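Local structure of Hth-type dhaklm operon transcriptional activator DHAS (Lactococcus lactis, 2IU5) at residues Lys20-Leu25 against His32-Ser37; Lys124-Gln129 against Phe144-Asn149; Tyr80-Glu85 against Gln173-Leu178. The protein activates transcription of the dhaKLM operon as a homodimer that works in complex with DhaQ in response to dihydroxyacetone. The protein carries 1 engineered substitution. All coordinates share one frame; numbering follows the deposited sequence.

Contact 1 belongs to the DNA-binding region of this TetR-family chain, contacts 2 and 3 to its C-terminal helical part. The centre of contact 1 lies 35 Å from that of contact 2 and 33 Å from that of contact 3, on the opposite side of the chain's centre, with nearest atoms about 19 Å and about 14 Å apart. Contacts 2 and 3 adjoin, their centres 11 Å apart. Among the polar links between them are the Lys124-Glu85 salt bridge and Gln129, whose OE1 probably accepts hydrogen bonds from Tyr80 OH at 2.6 Å and Trp82 NE1 at 2.8 Å; Asn149 also packs on Leu178. Both reach the second subunit, whereas contact 1 does not.

Contact 1. Residues Lys20-Leu25 against His32-Ser37; sequences KAFKDL and HQISVS
A small apolar contact places Ile34, in the connection that follows helix 13-28, against Phe22 and Leu25 on that helix. It sits within the TetR-type DNA-binding domain, where segment 32-37 runs into the predicted helix-turn-helix motif. The two segments bury 166 Å² between them without a mutual hydrogen bond, and the closest CA pair, Leu25 and Ile34, is 7.1 Å apart.

Ile34 meets both helix residues, CG2 chiefly Phe22 and CD1 chiefly Leu25. Its CG2 methyl meets the rim of the Phe22 ring, in the ring plane, 3.9 Å from Phe22 CD1. The longer branch runs to Leu25, where Ile34 CD1 lies 3.9 Å from Leu25 CB and equally near Leu25 C; the delta methyl thus rests on the helix backbone as well as on the side chain. Leu25 CD1 returns to Ile34 CG2 at 4.0 Å. With its CG anti to the backbone N (chi1 -175°), Phe22 carries its ring over to the isoleucine although its CB does not point there.

Ser35 is the N-cap of helix 36-43, its OG bonded to Asp38 N, so Ile34 packs immediately before a helix start. Around the contact, Ile39 of helix 36-43 touches both Phe22 and Ile34, Leu60, Leu61 and Ile64 of helix 57-73 pack on Phe22, and Phe99 brings in helix 97-106.

Contact 2. Residues Lys124-Gln129 against Phe144-Asn149; sequences KVIFDQ and FICRYN
Both segments are helical throughout, 124-129 within helix 110-132 and 144-149 within helix 139-163, and their backbones come nearest at Ile126 and Cys146, whose CA atoms are 8.0 Å apart. Regular i to i+4 bonds hold each turn, among them Asp128 N to Lys124 O and Tyr148 N to Phe144 O. No hydrogen bond crosses the interface, and only 100 Å² is buried, so this is a narrow point of helix packing in the all-helical C-terminal region of a TetR-family regulator.

Ile126 supplies the whole first side of it. Its CG1 lies 3.4 Å from Cys146 SG, a tight approach of sulfur to the methylene. One bond farther out, Ile126 CD1 meets Ile145 CG2 at 3.9 Å, the two isoleucines crossing obliquely. The bend in Ile126 (chi2 -66°) leaves the methylene to the sulfur and the terminal methyl to Ile145. With CG1 anti to the backbone N (chi1 -179°), Ile145 places CG2 between the backbone N and the carbonyl carbon, from where it meets Ile126.

Polar side chains find partners within each segment and on other helices. Lys124 NZ forms a salt bridge with Asp128 OD2 at 2.7 Å, on the syn lone pair, and a second with Glu85 of helix 82-95. Asn149 ND2 folds back to Ile145 O at 2.9 Å, with an N-H...O angle of 158°; this carbonyl also receives Asn149 N, from the opposite face of its plane.

Trp137 covers Ile126. Gln181 of helix 171-183 packs on Ile145 and takes a second hydrogen bond from Asn149 ND2, while Tyr148 and Asn149 exchange OH-OD1 hydrogen bonds with Asn149 and Tyr148 of the second subunit, consistent with this family's helical dimer interface.

Contact 3. Residues Tyr80-Glu85 against Gln173-Leu178; sequences YGWQNE and QIVNLL
Apolar packing carries most of this contact: the indole of Trp82, in the first turn of helix 82-95, lies against Leu178 and Val175, one turn apart on helix 171-183. Leu178 CD1 comes within 3.6 Å of Trp82 CZ3, and Leu178 CB lies 4.0 Å from Trp82 CH2, so CZ3 and CH2 of the indole meet Leu178 through its CB and its CD1 methyl. The two side chains run past each other in opposite directions. Val175 CG1 follows at 4.2 Å from Trp82 CH2. Trp82 holds its CG between the backbone N and carbonyl carbon (chi1 75°), a setting that swings the indole across to helix 171-183. In all, the segments bury 172 Å², and their closest CA atoms, those of Gln83 and Val175, are 7.1 Å apart.

A mixed contact adds Gln83, whose amide end reaches Val175 with OE1 3.5 Å from Val175 CG1. Its extended chain crosses the valine at about a right angle, and on the way its CG lies over the centre of one indole face, 3.5 Å above the plane.

No hydrogen bond joins the two segments; the side-chain bonds run within 80-85 or to residues beyond both, Gln129 OE1 being the outside partner of the indole N-H. Gln83 NE2 donates to Tyr80 OH at 3.1 Å, at the tyrosine ring edge, with an N-H...O angle of 146°, which is consistent with the amide being turned so that OE1 faces Val175.

The contact joins two helices of the TetR-family C-terminal region. From helix 110-132, Val125 and Asp128 pack on Trp82. Leu178 touches Asn149 of helix 139-163 and Tyr148 of the second subunit, so helix 171-183 also faces the dimer partner.

Contact 1. Residues Lys20-Leu25 against His32-Ser37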
loop_
_atom_site.group_PDB
_atom_site.type_symbol
_atom_site.label_atom_id
_atom_site.label_comp_id
_atom_site.label_asym_id
_atom_site.label_seq_id
_atom_site.Cartn_x
_atom_site.Cartn_y
_atom_site.Cartn_z
ATOM N N LYS A 20 23.953 7.600 15.134
ATOM C CA LYS A 20 24.057 6.285 15.772
ATOM C C LYS A 20 23.668 6.356 17.246
ATOM O O LYS A 20 22.934 5.499 17.749
ATOM C CB LYS A 20 25.456 5.693 15.603
ATOM C CG LYS A 20 25.585 4.265 16.099
ATOM C CD LYS A 20 24.504 3.391 15.457
ATOM C CE LYS A 20 24.783 1.888 15.620
ATOM N NZ LYS A 20 24.479 1.448 17.015
ATOM N N ALA A 21 24.172 7.382 17.922
ATOM C CA ALA A 21 23.788 7.617 19.311
ATOM C C ALA A 21 22.275 7.743 19.488
ATOM O O ALA A 21 21.681 7.112 20.376
ATOM C CB ALA A 21 24.504 8.842 19.840
ATOM N N PHE A 22 21.657 8.562 18.638
ATOM C CA PHE A 22 20.205 8.732 18.695
ATOM C C PHE A 22 19.480 7.415 18.453
ATOM O O PHE A 22 18.547 7.057 19.182
ATOM C CB PHE A 22 19.787 9.755 17.680
ATOM C CG PHE A 22 18.335 10.091 17.727
ATOM C CD1 PHE A 22 17.753 10.574 18.880
ATOM C CD2 PHE A 22 17.544 9.919 16.595
ATOM C CE1 PHE A 22 16.396 10.900 18.934
ATOM C CE2 PHE A 22 16.183 10.237 16.633
ATOM C CZ PHE A 22 15.614 10.729 17.810
ATOM N N LYS A 23 19.914 6.690 17.423
ATOM C CA LYS A 23 19.246 5.411 17.083
ATOM C C LYS A 23 19.373 4.442 18.263
ATOM O O LYS A 23 18.426 3.718 18.593
ATOM C CB LYS A 23 19.788 4.827 15.780
ATOM C CG LYS A 23 19.259 5.600 14.585
ATOM C CD LYS A 23 19.607 4.940 13.247
ATOM C CE LYS A 23 20.998 5.311 12.815
ATOM N NZ LYS A 23 21.371 4.573 11.545
ATOM N N ASP A 24 20.537 4.414 18.906
ATOM C CA ASP A 24 20.740 3.617 20.110
ATOM C C ASP A 24 19.780 3.999 21.247
ATOM O O ASP A 24 19.164 3.119 21.867
ATOM C CB ASP A 24 22.195 3.693 20.569
ATOM C CG ASP A 24 23.158 2.939 19.635
ATOM O OD1 ASP A 24 22.693 2.228 18.711
ATOM O OD2 ASP A 24 24.389 3.065 19.832
ATOM N N LEU A 25 19.641 5.292 21.526
ATOM C CA LEU A 25 18.714 5.724 22.579
ATOM C C LEU A 25 17.255 5.403 22.235
ATOM O O LEU A 25 16.461 5.094 23.121
ATOM C CB LEU A 25 18.914 7.215 22.841
ATOM C CG LEU A 25 20.272 7.528 23.480
ATOM C CD1 LEU A 25 20.678 8.964 23.222
ATOM C CD2 LEU A 25 20.290 7.248 24.979
ATOM N N HIS A 32 10.431 11.496 22.806
ATOM C CA HIS A 32 10.417 12.846 23.350
ATOM C C HIS A 32 11.218 12.959 24.637
ATOM O O HIS A 32 11.480 14.064 25.094
ATOM C CB HIS A 32 8.989 13.321 23.629
ATOM C CG HIS A 32 8.235 12.426 24.567
ATOM N ND1 HIS A 32 7.753 11.185 24.202
ATOM C CD2 HIS A 32 7.892 12.604 25.865
ATOM C CE1 HIS A 32 7.138 10.642 25.243
ATOM N NE2 HIS A 32 7.210 11.479 26.263
ATOM N N GLN A 33 11.605 11.823 25.217
ATOM C CA GLN A 33 12.411 11.820 26.439
ATOM C C GLN A 33 13.901 11.704 26.152
ATOM O O GLN A 33 14.715 11.539 27.077
ATOM C CB GLN A 33 11.925 10.724 27.406
ATOM C CG GLN A 33 10.513 11.039 27.942
ATOM C CD GLN A 33 9.817 9.946 28.729
ATOM O OE1 GLN A 33 9.796 8.776 28.327
ATOM N NE2 GLN A 33 9.230 10.322 29.867
ATOM N N ILE A 34 14.273 11.787 24.874
ATOM C CA ILE A 34 15.666 11.863 24.476
ATOM C C ILE A 34 16.072 13.301 24.172
ATOM O O ILE A 34 15.646 13.858 23.164
ATOM C CB ILE A 34 15.926 10.979 23.223
ATOM C CG1 ILE A 34 15.623 9.518 23.537
ATOM C CG2 ILE A 34 17.370 11.125 22.760
ATOM C CD1 ILE A 34 15.357 8.757 22.255
ATOM N N SER A 35 16.884 13.908 25.030
ATOM C CA SER A 35 17.282 15.300 24.781
ATOM C C SER A 35 18.552 15.352 23.951
ATOM O O SER A 35 19.252 14.355 23.806
ATOM C CB SER A 35 17.576 15.990 26.113
ATOM O OG SER A 35 18.650 15.311 26.745
ATOM N N VAL A 36 18.870 16.523 23.394
ATOM C CA VAL A 36 20.168 16.709 22.761
ATOM C C VAL A 36 21.313 16.398 23.723
ATOM O O VAL A 36 22.312 15.781 23.354
ATOM C CB VAL A 36 20.307 18.111 22.178
ATOM C CG1 VAL A 36 21.750 18.375 21.758
ATOM C CG2 VAL A 36 19.381 18.253 20.975
ATOM N N SER A 37 21.175 16.825 24.974
ATOM C CA SER A 37 22.175 16.457 25.970
ATOM C C SER A 37 22.372 14.936 26.023
ATOM O O SER A 37 23.514 14.475 26.049
ATOM C CB SER A 37 21.756 17.005 27.323
ATOM O OG SER A 37 21.654 18.419 27.240
#

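Contact 2. Residues Lys124-Gln129 against Phe144-Asn149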
loop_
_atom_site.group_PDB
_atom_site.type_symbol
_atom_site.label_atom_id
_atom_site.label_comp_id
_atom_site.label_asym_id
_atom_site.label_seq_id
_atom_site.Cartn_x
_atom_site.Cartn_y
_atom_site.Cartn_z
ATOM N N LYS A 124 15.422 1.206 -8.744
ATOM C CA LYS A 124 16.741 0.526 -8.750
ATOM C C LYS A 124 16.671 -0.901 -9.317
ATOM O O LYS A 124 17.560 -1.318 -10.072
ATOM C CB LYS A 124 17.293 0.505 -7.320
ATOM C CG LYS A 124 18.654 -0.176 -7.138
ATOM C CD LYS A 124 19.712 0.546 -7.923
ATOM C CE LYS A 124 21.091 0.355 -7.283
ATOM N NZ LYS A 124 21.521 -1.059 -7.446
ATOM N N VAL A 125 15.630 -1.647 -8.955
ATOM C CA VAL A 125 15.397 -2.977 -9.529
ATOM C C VAL A 125 15.333 -2.915 -11.048
ATOM O O VAL A 125 16.015 -3.665 -11.767
ATOM C CB VAL A 125 14.096 -3.580 -8.940
ATOM C CG1 VAL A 125 13.753 -4.890 -9.622
ATOM C CG2 VAL A 125 14.260 -3.794 -7.448
ATOM N N ILE A 126 14.503 -2.005 -11.552
ATOM C CA ILE A 126 14.373 -1.830 -12.997
ATOM C C ILE A 126 15.713 -1.457 -13.641
ATOM O O ILE A 126 16.115 -2.078 -14.613
ATOM C CB ILE A 126 13.327 -0.751 -13.281
ATOM C CG1 ILE A 126 11.956 -1.226 -12.787
ATOM C CG2 ILE A 126 13.299 -0.430 -14.758
ATOM C CD1 ILE A 126 11.379 -2.420 -13.537
ATOM N N PHE A 127 16.380 -0.444 -13.089
ATOM C CA PHE A 127 17.716 0.052 -13.500
ATOM C C PHE A 127 18.666 -1.138 -13.629
ATOM O O PHE A 127 19.312 -1.300 -14.649
ATOM C CB PHE A 127 18.187 0.990 -12.372
ATOM C CG PHE A 127 19.470 1.772 -12.602
ATOM C CD1 PHE A 127 19.549 2.786 -13.550
ATOM C CD2 PHE A 127 20.598 1.491 -11.844
ATOM C CE1 PHE A 127 20.743 3.494 -13.734
ATOM C CE2 PHE A 127 21.780 2.186 -12.016
ATOM C CZ PHE A 127 21.854 3.192 -12.966
ATOM N N ASP A 128 18.733 -1.960 -12.576
ATOM C CA ASP A 128 19.709 -3.055 -12.561
ATOM C C ASP A 128 19.326 -4.154 -13.548
ATOM O O ASP A 128 20.174 -4.736 -14.211
ATOM C CB ASP A 128 19.820 -3.682 -11.170
ATOM C CG ASP A 128 20.584 -2.826 -10.178
ATOM O OD1 ASP A 128 21.142 -1.777 -10.565
ATOM O OD2 ASP A 128 20.653 -3.175 -8.966
ATOM N N GLN A 129 18.034 -4.447 -13.648
ATOM C CA GLN A 129 17.601 -5.481 -14.573
ATOM C C GLN A 129 17.927 -5.109 -16.015
ATOM O O GLN A 129 18.341 -5.946 -16.794
ATOM C CB GLN A 129 16.110 -5.755 -14.387
ATOM C CG GLN A 129 15.755 -6.529 -13.134
ATOM C CD GLN A 129 16.413 -7.887 -12.967
ATOM O OE1 GLN A 129 16.777 -8.246 -11.839
ATOM N NE2 GLN A 129 16.569 -8.642 -14.054
ATOM N N PHE A 144 4.074 1.049 -13.794
ATOM C CA PHE A 144 3.075 0.253 -13.087
ATOM C C PHE A 144 3.727 -0.802 -12.212
ATOM O O PHE A 144 3.363 -0.958 -11.042
ATOM C CB PHE A 144 2.126 -0.420 -14.066
ATOM C CG PHE A 144 0.978 -1.117 -13.399
ATOM C CD1 PHE A 144 -0.171 -0.419 -13.060
ATOM C CD2 PHE A 144 1.055 -2.467 -13.113
ATOM C CE1 PHE A 144 -1.235 -1.061 -12.442
ATOM C CE2 PHE A 144 -0.017 -3.116 -12.492
ATOM C CZ PHE A 144 -1.149 -2.403 -12.165
ATOM N N ILE A 145 4.691 -1.536 -12.758
ATOM C CA ILE A 145 5.341 -2.596 -11.978
ATOM C C ILE A 145 5.992 -1.998 -10.724
ATOM O O ILE A 145 5.950 -2.566 -9.612
ATOM C CB ILE A 145 6.361 -3.395 -12.830
ATOM C CG1 ILE A 145 6.980 -4.504 -11.972
ATOM C CG2 ILE A 145 7.469 -2.500 -13.288
ATOM C CD1 ILE A 145 7.474 -5.667 -12.806
ATOM N N CYS A 146 6.608 -0.829 -10.881
ATOM C CA CYS A 146 7.239 -0.194 -9.727
ATOM C C CYS A 146 6.225 0.237 -8.674
ATOM O O CYS A 146 6.405 -0.021 -7.484
ATOM C CB CYS A 146 8.049 1.025 -10.179
ATOM S SG CYS A 146 9.524 0.546 -11.133
ATOM N N ARG A 147 5.156 0.899 -9.105
ATOM C CA ARG A 147 4.191 1.407 -8.152
ATOM C C ARG A 147 3.443 0.260 -7.469
ATOM O O ARG A 147 3.171 0.304 -6.264
ATOM C CB ARG A 147 3.239 2.367 -8.824
ATOM C CG ARG A 147 3.956 3.677 -9.125
ATOM C CD ARG A 147 2.953 4.674 -9.683
ATOM N NE ARG A 147 2.472 4.215 -10.972
ATOM C CZ ARG A 147 1.220 3.846 -11.215
ATOM N NH1 ARG A 147 0.323 3.887 -10.239
ATOM N NH2 ARG A 147 0.872 3.440 -12.427
ATOM N N TYR A 148 3.134 -0.755 -8.259
ATOM C CA TYR A 148 2.415 -1.928 -7.735
ATOM C C TYR A 148 3.226 -2.594 -6.639
ATOM O O TYR A 148 2.742 -2.794 -5.520
ATOM C CB TYR A 148 2.186 -2.914 -8.876
ATOM C CG TYR A 148 1.314 -4.144 -8.615
ATOM C CD1 TYR A 148 -0.039 -4.132 -8.929
ATOM C CD2 TYR A 148 1.863 -5.297 -8.076
ATOM C CE1 TYR A 148 -0.827 -5.248 -8.701
ATOM C CE2 TYR A 148 1.091 -6.436 -7.836
ATOM C CZ TYR A 148 -0.253 -6.388 -8.160
ATOM O OH TYR A 148 -1.052 -7.492 -7.939
ATOM N N ASN A 149 4.464 -2.955 -6.950
ATOM C CA ASN A 149 5.311 -3.613 -5.973
ATOM C C ASN A 149 5.759 -2.741 -4.807
ATOM O O ASN A 149 5.855 -3.232 -3.679
ATOM C CB ASN A 149 6.456 -4.313 -6.699
ATOM C CG ASN A 149 5.951 -5.504 -7.464
ATOM O OD1 ASN A 149 5.697 -6.538 -6.860
ATOM N ND2 ASN A 149 5.791 -5.372 -8.773
#

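Contact 3. Residues Tyr80-Glu85 against Gln173-Leu178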
loop_
_atom_site.group_PDB
_atom_site.type_symbol
_atom_site.label_atom_id
_atom_site.label_comp_id
_atom_site.label_asym_id
_atom_site.label_seq_id
_atom_site.Cartn_x
_atom_site.Cartn_y
_atom_site.Cartn_z
ATOM N N TYR A 80 25.129 -5.166 -10.077
ATOM C CA TYR A 80 23.821 -5.811 -9.964
ATOM C C TYR A 80 23.492 -6.024 -8.510
ATOM O O TYR A 80 23.793 -7.059 -7.903
ATOM C CB TYR A 80 23.674 -7.085 -10.818
ATOM C CG TYR A 80 22.307 -7.766 -10.773
ATOM C CD1 TYR A 80 21.288 -7.403 -11.651
ATOM C CD2 TYR A 80 22.035 -8.775 -9.845
ATOM C CE1 TYR A 80 20.028 -8.029 -11.612
ATOM C CE2 TYR A 80 20.795 -9.398 -9.798
ATOM C CZ TYR A 80 19.792 -9.025 -10.682
ATOM O OH TYR A 80 18.566 -9.656 -10.622
ATOM N N GLY A 81 22.864 -5.001 -7.963
ATOM C CA GLY A 81 22.849 -4.890 -6.537
ATOM C C GLY A 81 21.501 -5.026 -5.869
ATOM O O GLY A 81 21.463 -5.127 -4.647
ATOM N N TRP A 82 20.390 -5.029 -6.608
ATOM C CA TRP A 82 19.126 -4.809 -5.924
ATOM C C TRP A 82 18.771 -5.914 -4.939
ATOM O O TRP A 82 18.155 -5.629 -3.909
ATOM C CB TRP A 82 17.977 -4.518 -6.861
ATOM C CG TRP A 82 17.401 -5.661 -7.622
ATOM C CD1 TRP A 82 17.690 -5.980 -8.896
ATOM C CD2 TRP A 82 16.435 -6.628 -7.163
ATOM N NE1 TRP A 82 16.967 -7.097 -9.290
ATOM C CE2 TRP A 82 16.194 -7.506 -8.239
ATOM C CE3 TRP A 82 15.761 -6.835 -5.956
ATOM C CZ2 TRP A 82 15.306 -8.576 -8.154
ATOM C CZ3 TRP A 82 14.865 -7.911 -5.875
ATOM C CH2 TRP A 82 14.652 -8.761 -6.968
ATOM N N GLN A 83 19.156 -7.153 -5.256
ATOM C CA GLN A 83 18.773 -8.247 -4.367
ATOM C C GLN A 83 19.539 -8.097 -3.057
ATOM O O GLN A 83 18.975 -8.319 -1.985
ATOM C CB GLN A 83 19.006 -9.628 -4.988
ATOM C CG GLN A 83 18.169 -9.807 -6.251
ATOM C CD GLN A 83 18.183 -11.216 -6.777
ATOM O OE1 GLN A 83 18.234 -12.186 -6.011
ATOM N NE2 GLN A 83 18.137 -11.338 -8.098
ATOM N N ASN A 84 20.815 -7.718 -3.135
ATOM C CA ASN A 84 21.600 -7.478 -1.911
ATOM C C ASN A 84 21.063 -6.256 -1.162
ATOM O O ASN A 84 20.978 -6.238 0.063
ATOM C CB ASN A 84 23.082 -7.298 -2.279
ATOM C CG ASN A 84 23.703 -8.583 -2.807
ATOM O OD1 ASN A 84 23.261 -9.661 -2.423
ATOM N ND2 ASN A 84 24.718 -8.485 -3.681
ATOM N N GLU A 85 20.688 -5.217 -1.893
ATOM C CA GLU A 85 20.157 -4.027 -1.235
ATOM C C GLU A 85 18.852 -4.277 -0.502
ATOM O O GLU A 85 18.640 -3.796 0.627
ATOM C CB GLU A 85 19.995 -2.907 -2.264
ATOM C CG GLU A 85 21.369 -2.456 -2.703
ATOM C CD GLU A 85 21.474 -2.166 -4.185
ATOM O OE1 GLU A 85 20.416 -2.044 -4.850
ATOM O OE2 GLU A 85 22.621 -2.059 -4.677
ATOM N N GLN A 173 10.600 -14.756 -0.227
ATOM C CA GLN A 173 9.310 -14.659 -0.921
ATOM C C GLN A 173 9.211 -13.371 -1.738
ATOM O O GLN A 173 8.692 -13.383 -2.858
ATOM C CB GLN A 173 8.163 -14.747 0.089
ATOM C CG GLN A 173 8.013 -16.140 0.686
ATOM C CD GLN A 173 6.969 -16.179 1.773
ATOM O OE1 GLN A 173 5.800 -16.477 1.505
ATOM N NE2 GLN A 173 7.379 -15.875 2.999
ATOM N N ILE A 174 9.701 -12.257 -1.201
ATOM C CA ILE A 174 9.622 -11.014 -1.935
ATOM C C ILE A 174 10.476 -11.096 -3.193
ATOM O O ILE A 174 10.011 -10.740 -4.268
ATOM C CB ILE A 174 9.983 -9.786 -1.076
ATOM C CG1 ILE A 174 8.939 -9.635 0.046
ATOM C CG2 ILE A 174 10.077 -8.540 -1.970
ATOM C CD1 ILE A 174 9.412 -8.739 1.204
ATOM N N VAL A 175 11.719 -11.564 -3.063
ATOM C CA VAL A 175 12.592 -11.693 -4.236
ATOM C C VAL A 175 11.947 -12.570 -5.313
ATOM O O VAL A 175 11.966 -12.244 -6.503
ATOM C CB VAL A 175 13.974 -12.242 -3.818
ATOM C CG1 VAL A 175 14.841 -12.542 -5.048
ATOM C CG2 VAL A 175 14.654 -11.240 -2.915
ATOM N N ASN A 176 11.373 -13.691 -4.900
ATOM C CA ASN A 176 10.805 -14.620 -5.867
ATOM C C ASN A 176 9.615 -14.004 -6.602
ATOM O O ASN A 176 9.475 -14.164 -7.817
ATOM C CB ASN A 176 10.454 -15.939 -5.185
ATOM C CG ASN A 176 11.689 -16.685 -4.719
ATOM O OD1 ASN A 176 11.613 -17.545 -3.838
ATOM N ND2 ASN A 176 12.841 -16.360 -5.309
ATOM N N LEU A 177 8.759 -13.287 -5.878
ATOM C CA LEU A 177 7.615 -12.666 -6.521
ATOM C C LEU A 177 8.082 -11.565 -7.483
ATOM O O LEU A 177 7.502 -11.363 -8.553
ATOM C CB LEU A 177 6.649 -12.119 -5.480
ATOM C CG LEU A 177 6.000 -13.125 -4.518
ATOM C CD1 LEU A 177 5.039 -12.328 -3.624
ATOM C CD2 LEU A 177 5.220 -14.208 -5.238
ATOM N N LEU A 178 9.135 -10.847 -7.102
ATOM C CA LEU A 178 9.588 -9.743 -7.965
ATOM C C LEU A 178 10.202 -10.319 -9.231
ATOM O O LEU A 178 9.907 -9.865 -10.333
ATOM C CB LEU A 178 10.633 -8.881 -7.250
ATOM C CG LEU A 178 10.113 -7.981 -6.126
ATOM C CD1 LEU A 178 11.298 -7.340 -5.383
ATOM C CD2 LEU A 178 9.141 -6.904 -6.646
#